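Local coordinates for chitin elicitor-binding protein (Oryza sativa subsp. japonica, PDB 5JCD) that perceives chitin oligosaccharides from fungal cell walls as a plasma-membrane receptor and helps pass the signal on to rice defence responses, at residues G28-R33 with S62-P67; A111-I116 with W129-C134; N175-P180 with M185-D190. One frame throughout, in Å; residues are numbered along the deposited sequence.

How the contacts relate
This chain is the LysM-containing part of a longer membrane protein. Contact 1 is the buried one: three apolar side chains close a helix over strand 63-72 with no polar atom involved. Contacts 2 and 3 are partly buried. In each, an asparagine just past the end of a helix, Asn114 or Asn175, clasps the main-chain N and O of one residue on the facing segment, Trp129 or Asp190. They lie in different LysM domains and probably occupy corresponding places, with the same pattern of two bonds, though the geometry differs in detail. All three contacts reach the same mixed sheet, contacts 1 and 3 on opposite sides of the chain's centre.

Contact 1: G28-R33 with S62-P67; sequences GNLVAR and STVKIP
Leu30 CA, midway along the helical segment 28-33, lies 8.5 Å from Ile66 CA of strand 63-72, a spacing that side chains bridge without any help from the backbone. The CG of Leu30 stands beside the backbone N and anti to the carbonyl carbon (chi1 -74°), which sends the forked end of the side chain out at the strand. The two methyls of the fork then take different partners. CD1 meets Val64 tip to tip, 3.8 Å from Val64 CG2 and 4.1 Å from Val64 CG1, lying against both branches of the valine. CD2 goes to the other residue on this face of the strand, with Leu30 CD2 4.3 Å from Ile66 CD1, a looser touch. Val64 and Ile66 are two apart and both point inward. All three residues are buried, and the contact is purely van der Waals. The side chain of Leu30 is about 7 Å from that of Pro22, a chitin-binding residue. Helix 39-45 contributes Leu42 against Leu30, strand 57-58 brings Val58 against both Leu30 and Val64, and Tyr19 of strand 12-20 touches Leu30 and Ile66. Leaving aside the short strands 25-26 and 57-58, the order of strand 12-20, helices 27-34 and 39-45, then strand 63-72 is consistent with a LysM-like unit, in which this contact lays the first helix on the antiparallel pair 12-20 and 63-72.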
loop_
_atom_site.group_PDB
_atom_site.type_symbol
_atom_site.label_atom_id
_atom_site.label_comp_id
_atom_site.label_asym_id
_atom_site.label_seq_id
_atom_site.Cartn_x
_atom_site.Cartn_y
_atom_site.Cartn_z
ATOM N N GLY A 28 -6.622 -1.660 -16.457
ATOM C CA GLY A 28 -5.688 -2.545 -17.148
ATOM C C GLY A 28 -4.235 -2.187 -16.910
ATOM O O GLY A 28 -3.399 -3.064 -16.684
ATOM N N ASN A 29 -3.920 -0.893 -16.968
ATOM C CA ASN A 29 -2.560 -0.435 -16.688
ATOM C C ASN A 29 -2.104 -0.655 -15.249
ATOM O O ASN A 29 -0.936 -0.965 -14.984
ATOM C CB ASN A 29 -2.408 1.036 -17.023
ATOM C CG ASN A 29 -2.216 1.267 -18.479
ATOM O OD1 ASN A 29 -2.913 2.071 -19.089
ATOM N ND2 ASN A 29 -1.266 0.557 -19.060
ATOM N N LEU A 30 -3.030 -0.451 -14.322
ATOM C CA LEU A 30 -2.756 -0.655 -12.911
ATOM C C LEU A 30 -2.449 -2.130 -12.689
ATOM O O LEU A 30 -1.476 -2.477 -12.021
ATOM C CB LEU A 30 -3.961 -0.189 -12.072
ATOM C CG LEU A 30 -4.112 1.331 -11.982
ATOM C CD1 LEU A 30 -5.388 1.767 -11.256
ATOM C CD2 LEU A 30 -2.905 1.863 -11.258
ATOM N N VAL A 31 -3.266 -2.991 -13.287
ATOM C CA VAL A 31 -3.039 -4.434 -13.228
ATOM C C VAL A 31 -1.633 -4.754 -13.700
ATOM O O VAL A 31 -0.954 -5.596 -13.116
ATOM C CB VAL A 31 -4.047 -5.216 -14.081
ATOM C CG1 VAL A 31 -3.652 -6.689 -14.162
ATOM C CG2 VAL A 31 -5.447 -5.052 -13.527
ATOM N N ALA A 32 -1.216 -4.070 -14.763
ATOM C CA ALA A 32 0.120 -4.236 -15.323
ATOM C C ALA A 32 1.252 -3.660 -14.457
ATOM O O ALA A 32 2.236 -4.348 -14.191
ATOM C CB ALA A 32 0.177 -3.641 -16.731
ATOM N N ARG A 33 1.117 -2.415 -14.010
ATOM C CA ARG A 33 2.170 -1.794 -13.204
ATOM C C ARG A 33 2.355 -2.569 -11.900
ATOM O O ARG A 33 3.467 -2.757 -11.412
ATOM C CB ARG A 33 1.823 -0.333 -12.870
ATOM C CG ARG A 33 2.745 0.350 -11.817
ATOM C CD ARG A 33 2.271 1.785 -11.497
ATOM N NE ARG A 33 1.711 2.408 -12.690
ATOM C CZ ARG A 33 0.939 3.487 -12.696
ATOM N NH1 ARG A 33 0.612 4.096 -11.562
ATOM N NH2 ARG A 33 0.478 3.948 -13.851
ATOM N N SER A 62 -7.332 10.433 -8.378
ATOM C CA SER A 62 -8.402 9.626 -7.785
ATOM C C SER A 62 -7.818 8.361 -7.201
ATOM O O SER A 62 -6.696 7.983 -7.541
ATOM C CB SER A 62 -9.462 9.266 -8.818
ATOM O OG SER A 62 -9.041 8.177 -9.613
ATOM N N THR A 63 -8.560 7.713 -6.309
ATOM C CA THR A 63 -8.017 6.558 -5.591
ATOM C C THR A 63 -8.537 5.228 -6.117
ATOM O O THR A 63 -9.640 5.144 -6.625
ATOM C CB THR A 63 -8.329 6.631 -4.087
ATOM O OG1 THR A 63 -9.746 6.607 -3.899
ATOM C CG2 THR A 63 -7.750 7.917 -3.480
ATOM N N VAL A 64 -7.708 4.198 -5.997
ATOM C CA VAL A 64 -8.071 2.855 -6.380
ATOM C C VAL A 64 -7.537 1.908 -5.346
ATOM O O VAL A 64 -6.364 1.955 -4.991
ATOM C CB VAL A 64 -7.430 2.432 -7.728
ATOM C CG1 VAL A 64 -7.877 1.004 -8.121
ATOM C CG2 VAL A 64 -7.774 3.412 -8.814
ATOM N N LYS A 65 -8.395 1.007 -4.897
ATOM C CA LYS A 65 -7.988 -0.011 -3.965
ATOM C C LYS A 65 -7.217 -1.088 -4.705
ATOM O O LYS A 65 -7.742 -1.718 -5.604
ATOM C CB LYS A 65 -9.224 -0.606 -3.335
ATOM C CG LYS A 65 -9.008 -1.248 -1.973
ATOM C CD LYS A 65 -10.379 -1.558 -1.361
ATOM C CE LYS A 65 -10.315 -1.985 0.085
ATOM N NZ LYS A 65 -9.557 -3.233 0.278
ATOM N N ILE A 66 -5.988 -1.335 -4.300
ATOM C CA ILE A 66 -5.190 -2.344 -4.974
ATOM C C ILE A 66 -4.812 -3.454 -4.000
ATOM O O ILE A 66 -4.078 -3.215 -3.062
ATOM C CB ILE A 66 -3.946 -1.728 -5.657
ATOM C CG1 ILE A 66 -4.406 -0.645 -6.650
ATOM C CG2 ILE A 66 -3.099 -2.817 -6.329
ATOM C CD1 ILE A 66 -3.323 -0.010 -7.434
ATOM N N PRO A 67 -5.381 -4.657 -4.199
ATOM C CA PRO A 67 -5.132 -5.863 -3.392
ATOM C C PRO A 67 -3.846 -6.558 -3.779
ATOM O O PRO A 67 -3.416 -6.456 -4.927
ATOM C CB PRO A 67 -6.336 -6.776 -3.703
ATOM C CG PRO A 67 -7.015 -6.202 -4.879
ATOM C CD PRO A 67 -6.338 -4.907 -5.288
#

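Contact 2: A111-I116 with W129-C134; sequences AAANNI and WIPLPC
Asn114, the residue that leaves helical geometry after helix 107-113, holds Trp129 by its backbone within a LysM domain, joining the end of the second helix to the closing strand. The side-chain amide offers an acceptor and a donor to the same residue. Trp129 N gives its hydrogen to Asn114 OD1 at 2.6 Å, in the carbonyl plane and on a lone pair. Asn114 ND2 returns a bond to Trp129 O at 3.0 Å, with the donor tilted 26° from the plane of that carbonyl. ND2 also bonds Ile110 O in the preceding helical turn, which helps fix the amide's rotation. With CG beside the backbone N (chi1 -66°), the amide is carried to Trp129 while ND2 stays near Ile110 O. With a leucine in its place, Trp129 N and O, and Ile110 O, would probably lose these mates, and the helix end would be held to the strand with less support. The asparagine is itself a chitin-binding residue. The indole nitrogen Trp129 NE1 is satisfied by Ser79 O, and Arg81 makes a cation-pi contact with the ring. Beside the polar clasp, Ala113 CB packs 3.9 Å from CG of Pro131, the residue at the centre of an inverse gamma turn. It also lies 3.8 Å from Trp129 CE3, while Ala113 O comes to the indole edge, near the ring plane, 3.6 Å from that same CE3.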
loop_
_atom_site.group_PDB
_atom_site.type_symbol
_atom_site.label_atom_id
_atom_site.label_comp_id
_atom_site.label_asym_id
_atom_site.label_seq_id
_atom_site.Cartn_x
_atom_site.Cartn_y
_atom_site.Cartn_z
ATOM N N ALA A 111 15.665 0.557 -0.474
ATOM C CA ALA A 111 17.080 0.228 -0.437
ATOM C C ALA A 111 17.323 -1.121 0.249
ATOM O O ALA A 111 17.930 -2.028 -0.337
ATOM C CB ALA A 111 17.877 1.343 0.238
ATOM N N ALA A 112 16.822 -1.261 1.474
ATOM C CA ALA A 112 17.025 -2.496 2.231
ATOM C C ALA A 112 16.452 -3.720 1.519
ATOM O O ALA A 112 17.092 -4.770 1.479
ATOM C CB ALA A 112 16.422 -2.368 3.622
ATOM N N ALA A 113 15.279 -3.560 0.913
ATOM C CA ALA A 113 14.584 -4.655 0.245
ATOM C C ALA A 113 15.299 -5.210 -0.991
ATOM O O ALA A 113 15.140 -6.382 -1.331
ATOM C CB ALA A 113 13.166 -4.220 -0.123
ATOM N N ASN A 114 16.073 -4.383 -1.679
ATOM C CA ASN A 114 16.721 -4.861 -2.895
ATOM C C ASN A 114 18.201 -5.146 -2.698
ATOM O O ASN A 114 18.938 -5.356 -3.660
ATOM C CB ASN A 114 16.483 -3.891 -4.047
ATOM C CG ASN A 114 15.025 -3.818 -4.450
ATOM O OD1 ASN A 114 14.561 -4.589 -5.289
ATOM N ND2 ASN A 114 14.291 -2.882 -3.852
ATOM N N ASN A 115 18.613 -5.151 -1.432
ATOM C CA ASN A 115 19.955 -5.552 -0.978
ATOM C C ASN A 115 21.154 -4.865 -1.607
ATOM O O ASN A 115 22.125 -4.564 -0.919
ATOM C CB ASN A 115 20.137 -7.065 -1.166
ATOM C CG ASN A 115 19.586 -7.865 -0.007
ATOM O OD1 ASN A 115 19.488 -7.365 1.117
ATOM N ND2 ASN A 115 19.215 -9.115 -0.274
ATOM N N ILE A 116 21.078 -4.607 -2.905
ATOM C CA ILE A 116 22.166 -3.963 -3.627
ATOM C C ILE A 116 22.391 -2.504 -3.187
ATOM O O ILE A 116 23.539 -2.041 -3.143
ATOM C CB ILE A 116 21.940 -4.041 -5.162
ATOM C CG1 ILE A 116 21.706 -5.498 -5.590
ATOM C CG2 ILE A 116 23.119 -3.435 -5.910
ATOM C CD1 ILE A 116 21.481 -5.685 -7.080
ATOM N N TRP A 129 12.201 -4.528 -6.373
ATOM C CA TRP A 129 11.044 -5.006 -5.618
ATOM C C TRP A 129 10.561 -3.881 -4.720
ATOM O O TRP A 129 11.307 -3.412 -3.867
ATOM C CB TRP A 129 11.420 -6.211 -4.750
ATOM C CG TRP A 129 10.350 -6.597 -3.749
ATOM C CD1 TRP A 129 8.989 -6.533 -3.931
ATOM C CD2 TRP A 129 10.550 -7.066 -2.403
ATOM N NE1 TRP A 129 8.339 -6.954 -2.798
ATOM C CE2 TRP A 129 9.264 -7.288 -1.842
ATOM C CE3 TRP A 129 11.687 -7.337 -1.623
ATOM C CZ2 TRP A 129 9.080 -7.762 -0.531
ATOM C CZ3 TRP A 129 11.504 -7.812 -0.314
ATOM C CH2 TRP A 129 10.203 -8.015 0.219
ATOM N N ILE A 130 9.309 -3.471 -4.882
ATOM C CA ILE A 130 8.734 -2.446 -4.020
ATOM C C ILE A 130 7.949 -3.116 -2.871
ATOM O O ILE A 130 6.903 -3.717 -3.095
ATOM C CB ILE A 130 7.793 -1.525 -4.830
ATOM C CG1 ILE A 130 8.499 -0.982 -6.081
ATOM C CG2 ILE A 130 7.239 -0.406 -3.966
ATOM C CD1 ILE A 130 9.755 -0.153 -5.797
ATOM N N PRO A 131 8.450 -3.007 -1.634
ATOM C CA PRO A 131 7.784 -3.654 -0.498
ATOM C C PRO A 131 6.623 -2.838 0.082
ATOM O O PRO A 131 6.776 -2.250 1.145
ATOM C CB PRO A 131 8.896 -3.725 0.543
ATOM C CG PRO A 131 9.707 -2.472 0.273
ATOM C CD PRO A 131 9.660 -2.277 -1.226
ATOM N N LEU A 132 5.478 -2.816 -0.588
ATOM C CA LEU A 132 4.285 -2.162 -0.027
ATOM C C LEU A 132 3.968 -2.675 1.380
ATOM O O LEU A 132 4.049 -3.887 1.663
ATOM C CB LEU A 132 3.085 -2.385 -0.945
ATOM C CG LEU A 132 3.336 -1.965 -2.395
ATOM C CD1 LEU A 132 2.201 -2.394 -3.276
ATOM C CD2 LEU A 132 3.501 -0.443 -2.459
ATOM N N PRO A 133 3.622 -1.753 2.277
ATOM C CA PRO A 133 3.405 -2.130 3.673
ATOM C C PRO A 133 2.093 -2.901 3.899
ATOM O O PRO A 133 1.035 -2.577 3.347
ATOM C CB PRO A 133 3.376 -0.778 4.386
ATOM C CG PRO A 133 2.822 0.153 3.362
ATOM C CD PRO A 133 3.273 -0.346 2.019
ATOM N N CYS A 134 2.179 -3.924 4.733
ATOM C CA CYS A 134 1.037 -4.768 5.004
ATOM C C CYS A 134 1.271 -5.536 6.282
ATOM O O CYS A 134 2.317 -5.413 6.910
ATOM C CB CYS A 134 0.786 -5.751 3.840
ATOM S SG CYS A 134 2.156 -6.896 3.452
#

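Contact 3: N175-P180 with M185-D190; sequences NKIDDP and MGQILD
Asn175 turns its CG beside the backbone N and anti to the carbonyl carbon (chi1 -68°), which carries the side-chain amide across to the main chain of Asp190. Asp190 is set differently, its CG anti to the backbone N (chi1 174°), and the carboxylate is carried off at about a right angle to the asparagine, the amide and carboxylate planes 81° apart. The amide grips the backbone of Asp190. Asp190 N donates to Asn175 OD1 at 2.7 Å, and Asn175 ND2 donates to Asp190 O at 2.9 Å, coming from above the plane of that carbonyl and not onto a lone pair. The carboxylate looks elsewhere, with Asp190 OD1 bonded to His146 ND1 and Asp190 OD2 in a salt bridge with Arg174 NE.

Beside this pair of bonds lies a small apolar contact. Ile177 CD1 sits 3.7 Å from Leu189 CD2, the two side chains crossing at about a right angle, and the same Leu189 CD2 lies 4.0 Å from Asn175 CG. Ile177 CG1 also comes within 4.2 Å of Gln187 NE2. A Schellman motif, with Lys176 at positive phi, ends helix 168-174 and turns the chain so that Ile177 also points toward the segment 185-190 of this LysM domain. Met185, a chitin-binding residue, precedes strand 188-193. Asn175 ND2 also bonds Leu171 O, so one neutral amide ties helix end to strand without drawing on the aspartate's charge, which is probably balanced by Arg174, with His146 also bonded to the carboxylate.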
loop_
_atom_site.group_PDB
_atom_site.type_symbol
_atom_site.label_atom_id
_atom_site.label_comp_id
_atom_site.label_asym_id
_atom_site.label_seq_id
_atom_site.Cartn_x
_atom_site.Cartn_y
_atom_site.Cartn_z
ATOM N N ASN A 175 -1.942 2.282 15.090
ATOM C CA ASN A 175 -0.924 3.108 14.475
ATOM C C ASN A 175 -0.035 3.892 15.428
ATOM O O ASN A 175 0.713 4.755 14.993
ATOM C CB ASN A 175 -1.569 4.008 13.433
ATOM C CG ASN A 175 -2.074 3.213 12.243
ATOM O OD1 ASN A 175 -1.290 2.856 11.371
ATOM N ND2 ASN A 175 -3.385 2.935 12.200
ATOM N N LYS A 176 -0.117 3.562 16.718
ATOM C CA LYS A 176 0.640 4.226 17.779
ATOM C C LYS A 176 0.584 5.749 17.668
ATOM O O LYS A 176 1.603 6.415 17.598
ATOM C CB LYS A 176 2.088 3.740 17.830
ATOM C CG LYS A 176 2.236 2.244 17.741
ATOM C CD LYS A 176 3.700 1.890 17.621
ATOM C CE LYS A 176 3.926 0.394 17.503
ATOM N NZ LYS A 176 4.166 0.015 16.066
ATOM N N ILE A 177 -0.622 6.285 17.642
ATOM C CA ILE A 177 -0.823 7.717 17.539
ATOM C C ILE A 177 -1.243 8.247 18.898
ATOM O O ILE A 177 -2.367 8.006 19.346
ATOM C CB ILE A 177 -1.907 8.046 16.488
ATOM C CG1 ILE A 177 -1.387 7.767 15.077
ATOM C CG2 ILE A 177 -2.362 9.487 16.578
ATOM C CD1 ILE A 177 -2.508 7.756 14.033
ATOM N N ASP A 178 -0.327 8.970 19.539
ATOM C CA ASP A 178 -0.553 9.528 20.868
ATOM C C ASP A 178 -1.535 10.677 20.778
ATOM O O ASP A 178 -2.430 10.807 21.613
ATOM C CB ASP A 178 0.756 10.030 21.466
ATOM C CG ASP A 178 1.737 8.915 21.710
ATOM O OD1 ASP A 178 1.294 7.796 22.070
ATOM O OD2 ASP A 178 2.949 9.157 21.529
ATOM N N ASP A 179 -1.344 11.532 19.777
ATOM C CA ASP A 179 -2.188 12.707 19.625
ATOM C C ASP A 179 -2.789 12.815 18.218
ATOM O O ASP A 179 -2.092 13.167 17.259
ATOM C CB ASP A 179 -1.382 13.965 19.985
ATOM C CG ASP A 179 -2.237 15.229 20.026
ATOM O OD1 ASP A 179 -3.481 15.132 19.981
ATOM O OD2 ASP A 179 -1.656 16.328 20.138
ATOM N N PRO A 180 -4.088 12.521 18.100
ATOM C CA PRO A 180 -4.880 12.592 16.866
ATOM C C PRO A 180 -4.729 13.938 16.179
ATOM O O PRO A 180 -4.685 13.975 14.948
ATOM C CB PRO A 180 -6.325 12.423 17.362
ATOM C CG PRO A 180 -6.183 11.607 18.619
ATOM C CD PRO A 180 -4.891 12.057 19.247
ATOM N N MET A 185 -0.978 15.306 6.834
ATOM C CA MET A 185 -1.289 14.968 5.463
ATOM C C MET A 185 -0.179 14.054 4.930
ATOM O O MET A 185 1.003 14.305 5.143
ATOM C CB MET A 185 -1.379 16.234 4.638
ATOM C CG MET A 185 -1.748 16.013 3.183
ATOM S SD MET A 185 -1.515 17.513 2.209
ATOM C CE MET A 185 -2.389 17.122 0.689
ATOM N N GLY A 186 -0.568 12.954 4.288
ATOM C CA GLY A 186 0.401 12.056 3.694
ATOM C C GLY A 186 0.977 11.049 4.672
ATOM O O GLY A 186 1.705 10.154 4.270
ATOM N N GLN A 187 0.615 11.163 5.942
ATOM C CA GLN A 187 0.918 10.106 6.904
ATOM C C GLN A 187 0.235 8.795 6.470
ATOM O O GLN A 187 -0.940 8.772 6.121
ATOM C CB GLN A 187 0.400 10.477 8.295
ATOM C CG GLN A 187 0.816 9.490 9.385
ATOM C CD GLN A 187 0.573 10.042 10.790
ATOM O OE1 GLN A 187 0.140 11.188 10.956
ATOM N NE2 GLN A 187 0.868 9.238 11.804
ATOM N N ILE A 188 0.991 7.715 6.509
ATOM C CA ILE A 188 0.513 6.414 6.107
ATOM C C ILE A 188 -0.049 5.635 7.289
ATOM O O ILE A 188 0.676 5.304 8.216
ATOM C CB ILE A 188 1.652 5.592 5.494
ATOM C CG1 ILE A 188 2.338 6.389 4.377
ATOM C CG2 ILE A 188 1.134 4.256 5.012
ATOM C CD1 ILE A 188 1.429 6.786 3.236
ATOM N N LEU A 189 -1.334 5.317 7.230
ATOM C CA LEU A 189 -1.986 4.567 8.288
ATOM C C LEU A 189 -2.253 3.099 7.881
ATOM O O LEU A 189 -2.627 2.808 6.748
ATOM C CB LEU A 189 -3.316 5.251 8.643
ATOM C CG LEU A 189 -3.299 6.679 9.219
ATOM C CD1 LEU A 189 -4.704 7.147 9.600
ATOM C CD2 LEU A 189 -2.427 6.747 10.443
ATOM N N ASP A 190 -2.090 2.202 8.846
ATOM C CA ASP A 190 -2.453 0.794 8.737
ATOM C C ASP A 190 -3.876 0.663 9.265
ATOM O O ASP A 190 -4.098 0.728 10.464
ATOM C CB ASP A 190 -1.504 -0.070 9.577
ATOM C CG ASP A 190 -1.915 -1.565 9.632
ATOM O OD1 ASP A 190 -2.949 -1.952 9.046
ATOM O OD2 ASP A 190 -1.199 -2.355 10.288
#